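PDB 7CIW: agmatine N-acetyltransferase from Drosophila melanogaster, which transfers the acetyl group of acetyl-CoA to the amine of agmatine and, like its AANAT relatives, probably acylates arylalkylamines such as dopamine and serotonin. Local coordinates for residues A[40-46]-A[98-103]; A[33-37]-A[166-170]; A[52-56]-A[128-132]. The protein carries 1 engineered substitution. All blocks are in the same frame, centred on the assembly; numbering follows the deposited sequence.

Contact 1. Residues A[40-46]-A[98-103]; sequences THPPEPE and GKWGSI. With G0R (N-(4-carbamimidamidobutyl)ethanamide), chain C.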
loop_
_atom_site.group_PDB
_atom_site.type_symbol
_atom_site.label_atom_id
_atom_site.label_comp_id
_atom_site.label_asym_id
_atom_site.label_seq_id
_atom_site.Cartn_x
_atom_site.Cartn_y
_atom_site.Cartn_z
ATOM N N THR A 40 -1.493 10.019 -12.259
ATOM C CA THR A 40 -0.722 11.244 -12.126
ATOM C C THR A 40 0.430 11.181 -13.121
ATOM O O THR A 40 0.653 10.160 -13.775
ATOM C CB THR A 40 -0.203 11.423 -10.690
ATOM O OG1 THR A 40 0.387 10.194 -10.247
ATOM C CG2 THR A 40 -1.339 11.789 -9.746
ATOM N N HIS A 41 1.163 12.285 -13.245
ATOM C CA HIS A 41 2.164 12.409 -14.293
ATOM C C HIS A 41 3.440 13.001 -13.720
ATOM O O HIS A 41 3.384 13.792 -12.771
ATOM C CB HIS A 41 1.642 13.282 -15.443
ATOM C CG HIS A 41 0.304 12.839 -15.942
ATOM N ND1 HIS A 41 0.157 11.851 -16.891
ATOM C CD2 HIS A 41 -0.948 13.201 -15.577
ATOM C CE1 HIS A 41 -1.129 11.643 -17.111
ATOM N NE2 HIS A 41 -1.820 12.450 -16.325
ATOM N N PRO A 42 4.613 12.613 -14.255
ATOM C CA PRO A 42 4.854 11.617 -15.307
ATOM C C PRO A 42 4.534 10.198 -14.817
ATOM O O PRO A 42 4.205 10.060 -13.632
ATOM C CB PRO A 42 6.353 11.789 -15.601
ATOM C CG PRO A 42 6.918 12.277 -14.326
ATOM C CD PRO A 42 5.874 13.199 -13.768
ATOM N N PRO A 43 4.618 9.183 -15.684
ATOM C CA PRO A 43 4.283 7.822 -15.227
ATOM C C PRO A 43 5.184 7.305 -14.120
ATOM O O PRO A 43 4.712 6.559 -13.252
ATOM C CB PRO A 43 4.418 6.977 -16.504
ATOM C CG PRO A 43 5.263 7.799 -17.428
ATOM C CD PRO A 43 4.883 9.213 -17.134
ATOM N N GLU A 44 6.447 7.695 -14.100
ATOM C CA GLU A 44 7.387 7.103 -13.151
ATOM C C GLU A 44 7.316 7.811 -11.801
ATOM O O GLU A 44 7.227 9.039 -11.750
ATOM C CB GLU A 44 8.812 7.173 -13.694
ATOM C CG GLU A 44 8.987 6.511 -15.056
ATOM C CD GLU A 44 8.634 7.433 -16.222
ATOM O OE1 GLU A 44 8.519 6.928 -17.361
ATOM O OE2 GLU A 44 8.467 8.652 -16.007
ATOM N N PRO A 45 7.363 7.072 -10.692
ATOM C CA PRO A 45 7.305 7.721 -9.378
ATOM C C PRO A 45 8.537 8.569 -9.095
ATOM O O PRO A 45 9.639 8.293 -9.576
ATOM C CB PRO A 45 7.213 6.538 -8.400
ATOM C CG PRO A 45 7.828 5.399 -9.142
ATOM C CD PRO A 45 7.414 5.600 -10.575
ATOM N N GLU A 46 8.333 9.613 -8.294
ATOM C CA GLU A 46 9.426 10.487 -7.899
ATOM C C GLU A 46 10.291 9.815 -6.840
ATOM O O GLU A 46 9.896 8.828 -6.213
ATOM C CB GLU A 46 8.883 11.823 -7.387
ATOM C CG GLU A 46 8.018 12.536 -8.407
ATOM C CD GLU A 46 7.449 13.845 -7.887
ATOM O OE1 GLU A 46 7.532 14.089 -6.665
ATOM O OE2 GLU A 46 6.921 14.631 -8.705
ATOM N N GLY A 98 4.396 18.317 -6.894
ATOM C CA GLY A 98 4.894 17.256 -7.736
ATOM C C GLY A 98 3.961 16.058 -7.727
ATOM O O GLY A 98 2.895 16.067 -7.104
ATOM N N LYS A 99 4.389 15.024 -8.457
ATOM C CA LYS A 99 3.629 13.779 -8.524
ATOM C C LYS A 99 3.415 13.189 -7.135
ATOM O O LYS A 99 2.300 12.784 -6.780
ATOM C CB LYS A 99 4.360 12.785 -9.430
ATOM C CG LYS A 99 3.641 11.460 -9.627
ATOM C CD LYS A 99 4.526 10.475 -10.377
ATOM C CE LYS A 99 3.856 9.119 -10.570
ATOM N NZ LYS A 99 2.678 9.218 -11.502
ATOM N N TRP A 100 4.482 13.116 -6.336
ATOM C CA TRP A 100 4.363 12.598 -4.979
ATOM C C TRP A 100 3.455 13.484 -4.136
ATOM O O TRP A 100 2.656 12.982 -3.338
ATOM C CB TRP A 100 5.759 12.480 -4.363
ATOM C CG TRP A 100 5.875 11.897 -2.980
ATOM C CD1 TRP A 100 6.649 12.375 -1.969
ATOM C CD2 TRP A 100 5.245 10.711 -2.470
ATOM N NE1 TRP A 100 6.544 11.575 -0.859
ATOM C CE2 TRP A 100 5.686 10.545 -1.138
ATOM C CE3 TRP A 100 4.357 9.776 -3.003
ATOM C CZ2 TRP A 100 5.254 9.497 -0.332
ATOM C CZ3 TRP A 100 3.937 8.742 -2.208
ATOM C CH2 TRP A 100 4.386 8.601 -0.885
ATOM N N GLY A 101 3.546 14.806 -4.318
ATOM C CA GLY A 101 2.675 15.706 -3.579
ATOM C C GLY A 101 1.203 15.477 -3.868
ATOM O O GLY A 101 0.372 15.531 -2.959
ATOM N N SER A 102 0.859 15.226 -5.138
ATOM C CA SER A 102 -0.526 14.923 -5.496
ATOM C C SER A 102 -0.979 13.601 -4.884
ATOM O O SER A 102 -2.094 13.496 -4.351
ATOM C CB SER A 102 -0.676 14.879 -7.018
ATOM O OG SER A 102 -0.482 16.157 -7.590
ATOM N N ILE A 103 -0.118 12.586 -4.946
ATOM C CA ILE A 103 -0.454 11.292 -4.361
ATOM C C ILE A 103 -0.597 11.422 -2.846
ATOM O O ILE A 103 -1.561 10.928 -2.246
ATOM C CB ILE A 103 0.610 10.250 -4.762
ATOM C CG1 ILE A 103 0.589 10.038 -6.286
ATOM C CG2 ILE A 103 0.437 8.941 -3.984
ATOM C CD1 ILE A 103 1.630 9.057 -6.813
HETATM C C10 G0R C . 2.542 5.335 -3.852
HETATM N N12 G0R C . 2.497 5.765 -5.244
HETATM C C1 G0R C . -1.805 -1.389 -1.017
HETATM C C2 G0R C . -1.557 -0.295 -2.053
HETATM C C5 G0R C . -1.964 2.075 -2.831
HETATM C C6 G0R C . -0.975 3.111 -2.291
HETATM C C7 G0R C . -0.881 4.358 -3.178
HETATM C C8 G0R C . 0.368 4.457 -4.063
HETATM N N4 G0R C . -2.173 1.003 -1.872
HETATM N N9 G0R C . 1.572 4.744 -3.316
HETATM N N11 G0R C . 3.722 5.580 -3.061
HETATM O O3 G0R C . -0.855 -0.506 -2.986
#

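Contact 2. Residues A[33-37]-A[166-170]; sequences EEPLT and CTSVY. With COA (coenzyme A), chain B; G0R (N-(4-carbamimidamidobutyl)ethanamide), chain C.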
loop_
_atom_site.group_PDB
_atom_site.type_symbol
_atom_site.label_atom_id
_atom_site.label_comp_id
_atom_site.label_asym_id
_atom_site.label_seq_id
_atom_site.Cartn_x
_atom_site.Cartn_y
_atom_site.Cartn_z
ATOM N N GLU A 33 0.688 0.243 -12.926
ATOM C CA GLU A 33 -0.742 -0.049 -12.885
ATOM C C GLU A 33 -1.432 0.406 -11.605
ATOM O O GLU A 33 -2.669 0.420 -11.563
ATOM C CB GLU A 33 -0.980 -1.552 -13.071
ATOM C CG GLU A 33 -0.381 -2.111 -14.347
ATOM C CD GLU A 33 -0.350 -3.622 -14.352
ATOM O OE1 GLU A 33 -1.437 -4.230 -14.465
ATOM O OE2 GLU A 33 0.758 -4.195 -14.229
ATOM N N GLU A 34 -0.688 0.782 -10.576
ATOM C CA GLU A 34 -1.320 1.284 -9.365
ATOM C C GLU A 34 -2.102 2.556 -9.691
ATOM O O GLU A 34 -1.547 3.479 -10.306
ATOM C CB GLU A 34 -0.268 1.549 -8.293
ATOM C CG GLU A 34 -0.863 1.799 -6.919
ATOM C CD GLU A 34 -1.340 3.218 -6.778
ATOM O OE1 GLU A 34 -0.570 4.129 -7.139
ATOM O OE2 GLU A 34 -2.492 3.427 -6.333
ATOM N N PRO A 35 -3.386 2.635 -9.330
ATOM C CA PRO A 35 -4.217 3.748 -9.836
ATOM C C PRO A 35 -3.727 5.155 -9.499
ATOM O O PRO A 35 -3.821 6.024 -10.370
ATOM C CB PRO A 35 -5.589 3.447 -9.216
ATOM C CG PRO A 35 -5.630 1.946 -9.182
ATOM C CD PRO A 35 -4.216 1.535 -8.793
ATOM N N LEU A 36 -3.231 5.440 -8.286
ATOM C CA LEU A 36 -2.752 6.812 -8.039
ATOM C C LEU A 36 -1.535 7.133 -8.894
ATOM O O LEU A 36 -1.414 8.249 -9.415
ATOM C CB LEU A 36 -2.405 7.033 -6.575
ATOM C CG LEU A 36 -3.472 6.691 -5.548
ATOM C CD1 LEU A 36 -3.039 7.228 -4.174
ATOM C CD2 LEU A 36 -4.813 7.268 -5.983
ATOM N N THR A 37 -0.616 6.179 -9.026
ATOM C CA THR A 37 0.568 6.382 -9.848
ATOM C C THR A 37 0.205 6.488 -11.324
ATOM O O THR A 37 0.752 7.332 -12.043
ATOM C CB THR A 37 1.557 5.240 -9.607
ATOM O OG1 THR A 37 1.607 4.956 -8.205
ATOM C CG2 THR A 37 2.960 5.616 -10.084
ATOM N N CYS A 166 -7.248 0.562 -0.592
ATOM C CA CYS A 166 -7.394 -0.114 -1.877
ATOM C C CYS A 166 -7.770 0.913 -2.936
ATOM O O CYS A 166 -8.942 1.218 -3.172
ATOM C CB CYS A 166 -8.415 -1.236 -1.776
ATOM S SG CYS A 166 -7.906 -2.566 -0.653
ATOM N N THR A 167 -6.743 1.485 -3.552
ATOM C CA THR A 167 -6.938 2.369 -4.687
ATOM C C THR A 167 -7.417 1.604 -5.915
ATOM O O THR A 167 -7.992 2.208 -6.826
ATOM C CB THR A 167 -5.626 3.097 -4.977
ATOM O OG1 THR A 167 -4.607 2.129 -5.241
ATOM C CG2 THR A 167 -5.204 3.921 -3.763
ATOM N N SER A 168 -7.211 0.291 -5.936
ATOM C CA SER A 168 -7.574 -0.592 -7.034
ATOM C C SER A 168 -8.720 -1.497 -6.601
ATOM O O SER A 168 -8.696 -2.042 -5.493
ATOM C CB SER A 168 -6.364 -1.442 -7.437
ATOM O OG SER A 168 -6.751 -2.589 -8.168
ATOM N N VAL A 169 -9.726 -1.663 -7.473
ATOM C CA VAL A 169 -10.848 -2.533 -7.128
ATOM C C VAL A 169 -10.428 -3.987 -7.014
ATOM O O VAL A 169 -11.092 -4.759 -6.317
ATOM C CB VAL A 169 -12.003 -2.428 -8.150
ATOM C CG1 VAL A 169 -12.455 -0.989 -8.304
ATOM C CG2 VAL A 169 -11.599 -3.030 -9.487
ATOM N N TYR A 170 -9.353 -4.396 -7.691
ATOM C CA TYR A 170 -8.882 -5.771 -7.530
ATOM C C TYR A 170 -8.342 -6.001 -6.124
ATOM O O TYR A 170 -8.500 -7.091 -5.553
ATOM C CB TYR A 170 -7.817 -6.087 -8.578
ATOM C CG TYR A 170 -8.302 -5.780 -9.968
ATOM C CD1 TYR A 170 -9.423 -6.424 -10.479
ATOM C CD2 TYR A 170 -7.664 -4.842 -10.761
ATOM C CE1 TYR A 170 -9.892 -6.148 -11.732
ATOM C CE2 TYR A 170 -8.132 -4.558 -12.034
ATOM C CZ TYR A 170 -9.250 -5.215 -12.506
ATOM O OH TYR A 170 -9.732 -4.946 -13.768
HETATM N N1A COA B . -6.244 -6.703 -13.797
HETATM C C2A COA B . -7.194 -7.557 -14.269
HETATM N N3A COA B . -7.592 -8.640 -13.521
HETATM C C4A COA B . -7.046 -8.868 -12.316
HETATM C C5A COA B . -6.107 -8.027 -11.857
HETATM C C6A COA B . -5.715 -6.938 -12.610
HETATM N N6A COA B . -4.751 -5.766 -12.531
HETATM N N7A COA B . -5.695 -8.441 -10.632
HETATM C C8A COA B . -6.377 -9.552 -10.320
HETATM N N9A COA B . -7.205 -9.804 -11.345
HETATM C C1B COA B . -8.082 -10.783 -11.622
HETATM C C2B COA B . -7.276 -12.105 -11.633
HETATM O O2B COA B . -6.611 -12.345 -12.935
HETATM C C3B COA B . -8.152 -13.062 -11.267
HETATM O O3B COA B . -9.121 -13.423 -12.288
HETATM P P3B COA B . -8.912 -14.685 -13.353
HETATM O O7A COA B . -8.090 -15.785 -12.711
HETATM O O8A COA B . -10.279 -15.177 -13.840
HETATM O O9A COA B . -8.151 -14.089 -14.529
HETATM C C4B COA B . -9.084 -12.322 -10.147
HETATM O O4B COA B . -9.052 -11.023 -10.414
HETATM C C5B COA B . -8.628 -12.629 -8.741
HETATM O O5B COA B . -7.210 -12.543 -8.719
HETATM P P1A COA B . -6.385 -12.314 -7.277
HETATM O O1A COA B . -7.288 -11.854 -6.130
HETATM O O2A COA B . -5.600 -13.575 -6.949
HETATM O O3A COA B . -5.368 -11.070 -7.606
HETATM P P2A COA B . -3.753 -11.006 -7.314
HETATM O O4A COA B . -3.026 -11.967 -8.206
HETATM O O5A COA B . -3.495 -11.227 -5.842
HETATM O O6A COA B . -3.436 -9.459 -7.779
HETATM C CBP COA B . -3.190 -7.219 -7.246
HETATM C CCP COA B . -4.092 -8.420 -7.130
HETATM C CDP COA B . -1.941 -7.478 -6.337
HETATM C CEP COA B . -3.928 -5.959 -6.771
HETATM C CAP COA B . -2.818 -7.046 -8.717
HETATM O OAP COA B . -3.974 -6.680 -9.432
HETATM C C9P COA B . -1.748 -5.967 -8.972
HETATM O O9P COA B . -0.587 -6.147 -8.764
HETATM N N8P COA B . -2.181 -4.700 -9.527
HETATM C C7P COA B . -1.224 -3.631 -9.864
HETATM C C6P COA B . -0.699 -2.792 -8.621
HETATM C C5P COA B . -1.918 -2.393 -7.827
HETATM O O5P COA B . -2.840 -1.800 -8.322
HETATM N N4P COA B . -1.898 -2.779 -6.386
HETATM C C3P COA B . -2.991 -2.535 -5.459
HETATM C C2P COA B . -3.218 -1.051 -5.169
HETATM S S1P COA B . -4.449 -1.146 -3.833
HETATM C C10 G0R C . 2.542 5.335 -3.852
HETATM N N12 G0R C . 2.497 5.765 -5.244
HETATM C C1 G0R C . -1.805 -1.389 -1.017
HETATM C C2 G0R C . -1.557 -0.295 -2.053
HETATM C C5 G0R C . -1.964 2.075 -2.831
HETATM C C6 G0R C . -0.975 3.111 -2.291
HETATM C C7 G0R C . -0.881 4.358 -3.178
HETATM C C8 G0R C . 0.368 4.457 -4.063
HETATM N N4 G0R C . -2.173 1.003 -1.872
HETATM N N9 G0R C . 1.572 4.744 -3.316
HETATM N N11 G0R C . 3.722 5.580 -3.061
HETATM O O3 G0R C . -0.855 -0.506 -2.986
#

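Contact 3. Residues A[52-56]-A[128-132]; sequences FLLSN and VHALG. With G0R (N-(4-carbamimidamidobutyl)ethanamide), chain C; COA (coenzyme A), chain B.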
loop_
_atom_site.group_PDB
_atom_site.type_symbol
_atom_site.label_atom_id
_atom_site.label_comp_id
_atom_site.label_asym_id
_atom_site.label_seq_id
_atom_site.Cartn_x
_atom_site.Cartn_y
_atom_site.Cartn_z
ATOM N N PHE A 52 10.019 6.605 0.292
ATOM C CA PHE A 52 9.089 6.330 1.379
ATOM C C PHE A 52 8.758 4.846 1.456
ATOM O O PHE A 52 8.737 4.262 2.546
ATOM C CB PHE A 52 7.800 7.122 1.232
ATOM C CG PHE A 52 6.728 6.625 2.154
ATOM C CD1 PHE A 52 6.899 6.727 3.528
ATOM C CD2 PHE A 52 5.613 5.971 1.669
ATOM C CE1 PHE A 52 5.945 6.244 4.405
ATOM C CE2 PHE A 52 4.650 5.479 2.549
ATOM C CZ PHE A 52 4.827 5.620 3.919
ATOM N N LEU A 53 8.462 4.224 0.313
ATOM C CA LEU A 53 8.200 2.788 0.342
ATOM C C LEU A 53 9.370 2.049 0.966
ATOM O O LEU A 53 9.189 1.214 1.863
ATOM C CB LEU A 53 7.911 2.268 -1.071
ATOM C CG LEU A 53 6.525 2.619 -1.617
ATOM C CD1 LEU A 53 6.198 1.769 -2.839
ATOM C CD2 LEU A 53 5.458 2.447 -0.538
ATOM N N LEU A 54 10.592 2.378 0.538
ATOM C CA LEU A 54 11.752 1.662 1.043
ATOM C C LEU A 54 12.034 1.985 2.504
ATOM O O LEU A 54 12.688 1.187 3.184
ATOM C CB LEU A 54 12.969 1.974 0.172
ATOM C CG LEU A 54 12.874 1.422 -1.253
ATOM C CD1 LEU A 54 14.165 1.752 -2.024
ATOM C CD2 LEU A 54 12.584 -0.095 -1.266
ATOM N N SER A 55 11.539 3.119 3.007
ATOM C CA SER A 55 11.723 3.446 4.416
ATOM C C SER A 55 11.009 2.466 5.340
ATOM O O SER A 55 11.241 2.496 6.552
ATOM C CB SER A 55 11.243 4.872 4.698
ATOM O OG SER A 55 9.829 4.962 4.746
ATOM N N ASN A 56 10.152 1.601 4.805
ATOM C CA ASN A 56 9.481 0.606 5.621
ATOM C C ASN A 56 10.268 -0.681 5.760
ATOM O O ASN A 56 9.938 -1.496 6.628
ATOM C CB ASN A 56 8.097 0.298 5.034
ATOM C CG ASN A 56 7.197 1.478 5.083
ATOM O OD1 ASN A 56 6.683 1.838 6.146
ATOM N ND2 ASN A 56 7.009 2.124 3.939
ATOM N N VAL A 128 -0.716 -1.245 5.219
ATOM C CA VAL A 128 -0.138 -1.787 3.988
ATOM C C VAL A 128 -0.035 -0.657 2.967
ATOM O O VAL A 128 -1.052 -0.148 2.484
ATOM C CB VAL A 128 -0.960 -2.958 3.447
ATOM C CG1 VAL A 128 -0.414 -3.425 2.099
ATOM C CG2 VAL A 128 -0.965 -4.093 4.468
ATOM N N HIS A 129 1.205 -0.251 2.651
ATOM C CA HIS A 129 1.473 0.854 1.740
ATOM C C HIS A 129 1.539 0.445 0.275
ATOM O O HIS A 129 1.311 1.291 -0.595
ATOM C CB HIS A 129 2.792 1.546 2.124
ATOM C CG HIS A 129 2.732 2.253 3.440
ATOM N ND1 HIS A 129 1.975 3.387 3.636
ATOM C CD2 HIS A 129 3.317 1.978 4.631
ATOM C CE1 HIS A 129 2.107 3.787 4.889
ATOM N NE2 HIS A 129 2.903 2.941 5.518
ATOM N N ALA A 130 1.849 -0.813 -0.024
ATOM C CA ALA A 130 1.934 -1.229 -1.421
ATOM C C ALA A 130 1.760 -2.735 -1.516
ATOM O O ALA A 130 2.229 -3.468 -0.649
ATOM C CB ALA A 130 3.277 -0.816 -2.030
ATOM N N LEU A 131 1.048 -3.176 -2.553
ATOM C CA LEU A 131 0.847 -4.594 -2.851
ATOM C C LEU A 131 0.846 -4.755 -4.359
ATOM O O LEU A 131 0.044 -4.110 -5.036
ATOM C CB LEU A 131 -0.472 -5.084 -2.257
ATOM C CG LEU A 131 -0.745 -6.565 -2.485
ATOM C CD1 LEU A 131 0.182 -7.403 -1.630
ATOM C CD2 LEU A 131 -2.206 -6.862 -2.167
ATOM N N GLY A 132 1.719 -5.614 -4.889
ATOM C CA GLY A 132 1.761 -5.848 -6.327
ATOM C C GLY A 132 2.148 -7.275 -6.636
ATOM O O GLY A 132 2.904 -7.905 -5.891
HETATM C C10 G0R C . 2.542 5.335 -3.852
HETATM N N12 G0R C . 2.497 5.765 -5.244
HETATM C C1 G0R C . -1.805 -1.389 -1.017
HETATM C C2 G0R C . -1.557 -0.295 -2.053
HETATM C C5 G0R C . -1.964 2.075 -2.831
HETATM C C6 G0R C . -0.975 3.111 -2.291
HETATM C C7 G0R C . -0.881 4.358 -3.178
HETATM C C8 G0R C . 0.368 4.457 -4.063
HETATM N N4 G0R C . -2.173 1.003 -1.872
HETATM N N9 G0R C . 1.572 4.744 -3.316
HETATM N N11 G0R C . 3.722 5.580 -3.061
HETATM O O3 G0R C . -0.855 -0.506 -2.986
HETATM N N1A COA B . -6.244 -6.703 -13.797
HETATM C C2A COA B . -7.194 -7.557 -14.269
HETATM N N3A COA B . -7.592 -8.640 -13.521
HETATM C C4A COA B . -7.046 -8.868 -12.316
HETATM C C5A COA B . -6.107 -8.027 -11.857
HETATM C C6A COA B . -5.715 -6.938 -12.610
HETATM N N6A COA B . -4.751 -5.766 -12.531
HETATM N N7A COA B . -5.695 -8.441 -10.632
HETATM C C8A COA B . -6.377 -9.552 -10.320
HETATM N N9A COA B . -7.205 -9.804 -11.345
HETATM C C1B COA B . -8.082 -10.783 -11.622
HETATM C C2B COA B . -7.276 -12.105 -11.633
HETATM O O2B COA B . -6.611 -12.345 -12.935
HETATM C C3B COA B . -8.152 -13.062 -11.267
HETATM O O3B COA B . -9.121 -13.423 -12.288
HETATM P P3B COA B . -8.912 -14.685 -13.353
HETATM O O7A COA B . -8.090 -15.785 -12.711
HETATM O O8A COA B . -10.279 -15.177 -13.840
HETATM O O9A COA B . -8.151 -14.089 -14.529
HETATM C C4B COA B . -9.084 -12.322 -10.147
HETATM O O4B COA B . -9.052 -11.023 -10.414
HETATM C C5B COA B . -8.628 -12.629 -8.741
HETATM O O5B COA B . -7.210 -12.543 -8.719
HETATM P P1A COA B . -6.385 -12.314 -7.277
HETATM O O1A COA B . -7.288 -11.854 -6.130
HETATM O O2A COA B . -5.600 -13.575 -6.949
HETATM O O3A COA B . -5.368 -11.070 -7.606
HETATM P P2A COA B . -3.753 -11.006 -7.314
HETATM O O4A COA B . -3.026 -11.967 -8.206
HETATM O O5A COA B . -3.495 -11.227 -5.842
HETATM O O6A COA B . -3.436 -9.459 -7.779
HETATM C CBP COA B . -3.190 -7.219 -7.246
HETATM C CCP COA B . -4.092 -8.420 -7.130
HETATM C CDP COA B . -1.941 -7.478 -6.337
HETATM C CEP COA B . -3.928 -5.959 -6.771
HETATM C CAP COA B . -2.818 -7.046 -8.717
HETATM O OAP COA B . -3.974 -6.680 -9.432
HETATM C C9P COA B . -1.748 -5.967 -8.972
HETATM O O9P COA B . -0.587 -6.147 -8.764
HETATM N N8P COA B . -2.181 -4.700 -9.527
HETATM C C7P COA B . -1.224 -3.631 -9.864
HETATM C C6P COA B . -0.699 -2.792 -8.621
HETATM C C5P COA B . -1.918 -2.393 -7.827
HETATM O O5P COA B . -2.840 -1.800 -8.322
HETATM N N4P COA B . -1.898 -2.779 -6.386
HETATM C C3P COA B . -2.991 -2.535 -5.459
HETATM C C2P COA B . -3.218 -1.051 -5.169
HETATM S S1P COA B . -4.449 -1.146 -3.833
#

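Contact 1. Residues A[40-46]-A[98-103]
Lys-99 reaches out from the first turn of helix 99-114 into the loop 40-46, where its NZ lies 2.8 Å from Thr-40 OG1 and 2.8 Å from Pro-42 O and donates to both. A third bond runs to the carbonyl O of Thr-37, just upstream of the loop. The chain is extended as far as CE and bends only at its last torsion (chi4 67°), which turns the ammonium back toward these oxygens; on the way, CD passes the carbonyl O of Glu-44. Thr-40 OG1 is engaged twice, accepting from Lys-99 NZ and also bonding to Leu-36 O. Glu-46 works on the helix end itself. Its OE2 accepts from Lys-99 N at 2.6 Å, approached from above the carboxylate plane, while OE1 receives a weak bond from Trp-100 N at 3.2 Å. One carboxylate thus serves two amides that the first helical turn cannot satisfy from within. The next residues lead to the substrate pocket: Trp-100 CZ3 comes within 3.3 Å of N11 of the guanidinium of bound N-acetylagmatine, and Ile-103 CD1 lies near its N12. The chemistry is complementary at both ends: a negative carboxylate faces the helix N terminus, where the dipole would probably stabilise it, and three neutral oxygens, Thr-40 OG1, Pro-42 O and Thr-37 O, probably repay the ammonium for the water it loses on burial.

Contact 2. Residues A[33-37]-A[166-170]
Pro-35 lays its ring against the backbone of Thr-167, with CG 3.3 Å from the carbonyl O of Thr-167, and its CG also rests on CA and CB of Ser-168. The polar half of the contact lies beside it. Thr-167 OG1 donates to Glu-34 OE2 at 2.7 Å, and OE2 receives it on its anti lone pair, the one turned away from OE1. CG of Glu-34 stands anti to the backbone N (chi1 -168°) and the chain then bends at chi2 (-81°), folding the carboxylate back over the start of helix 35-38, which it caps. OE2 also accepts from Leu-36 N at 2.9 Å; OE1 takes Thr-37 N at 2.8 Å and Thr-37 OG1 at 2.6 Å, the hydroxyl arriving nearly along the C-O axis. Four bonds therefore fix the rotation of this buried group, and the one from Thr-167 joins the helix cap to the other segment. Next to this bond, CG2 of Thr-167 meets CG of Leu-36, the two side chains crossing at about a right angle. The same residues line both ligands. Glu-34 OE1 sits 3.2 Å from C8 of N-acetylagmatine, whose N12 makes a weak bond to Thr-37 OG1, while Leu-36 CD1 touches C7. Thr-167 OG1 adjoins C2P of coenzyme A, and farther along Tyr-170 presents one ring face to the adenine, with C6A 3.3 Å above its plane, toward the rim. Glu-33, salt-bridged to Arg-138, lays its CB against C7P of the cofactor. The start of helix 35-38 thus meets the turn between strand 161-166 and helix 169-177 where thiol and acetylated amine come together, the arrangement of a GNAT active-site cleft.

Contact 3. Residues A[52-56]-A[128-132]
The C-terminal turn of helix 47-54 lies over strand 128-132, with the CA atoms of Leu-53 and His-129 7.1 Å apart, and the two segments meet through side chains without a hydrogen bond. Phe-52 and His-129 form a T-shaped pair: the CZ-CE2 edge of the phenyl points at the imidazole face, with centroids 4.7 Å apart and planes at 83°. The closest atoms are Phe-52 CZ and His-129 CE1, 3.4 Å apart. Phe-52 is placed there by CG standing opposite its backbone N (chi1 167°), which carries the ring off the flank of the helix to His-129. Leu-53 fills the space next door, CD2 against His-129 CB and CD1 4.0 Å from Ala-130 CB. His-129 and Ala-130 both face Val-76 in a classic beta bulge, so both side chains point at the helix; this is the strand that in GNAT enzymes lines the acyl-CoA cleft. The amide of Asn-56, 26° from the imidazole plane, brings OD1 to 3.7 Å from His-129 CD2, and is steadied by its ND2 bond to Leu-53 O. With an alanine in place of His-129, the edge of Phe-52 would probably lose the ring face it rests on and the Asn-56 amide its neighbour. Beyond the bulge, Leu-131 O accepts from N4P of coenzyme A at 2.7 Å, and Leu-131 N makes a weak bond to the acetyl O3 of the product.

Overall arrangement
From the N terminus the chain supplies the first halves of all three contacts in quick succession, 33-37, 40-46 and 52-56, and then the second halves, 98-103, 128-132 and 166-170. Contact 2 closes the longest loop, and the other two lie within it. Contacts 1 and 3 cross, their segments alternating as 40-46, 52-56, 98-103 and 128-132. Contact 1 fastens the loop after helix 35-38 to helix 99-114, contact 3 sets helix 47-54 on strand 125-133, and contact 2 joins helix 35-38 to the turn after strand 161-166. Contacts 1 and 2 touch through Ile-103 and Leu-36, contacts 1 and 3 through Trp-100 and Phe-52; all three border bound N-acetylagmatine.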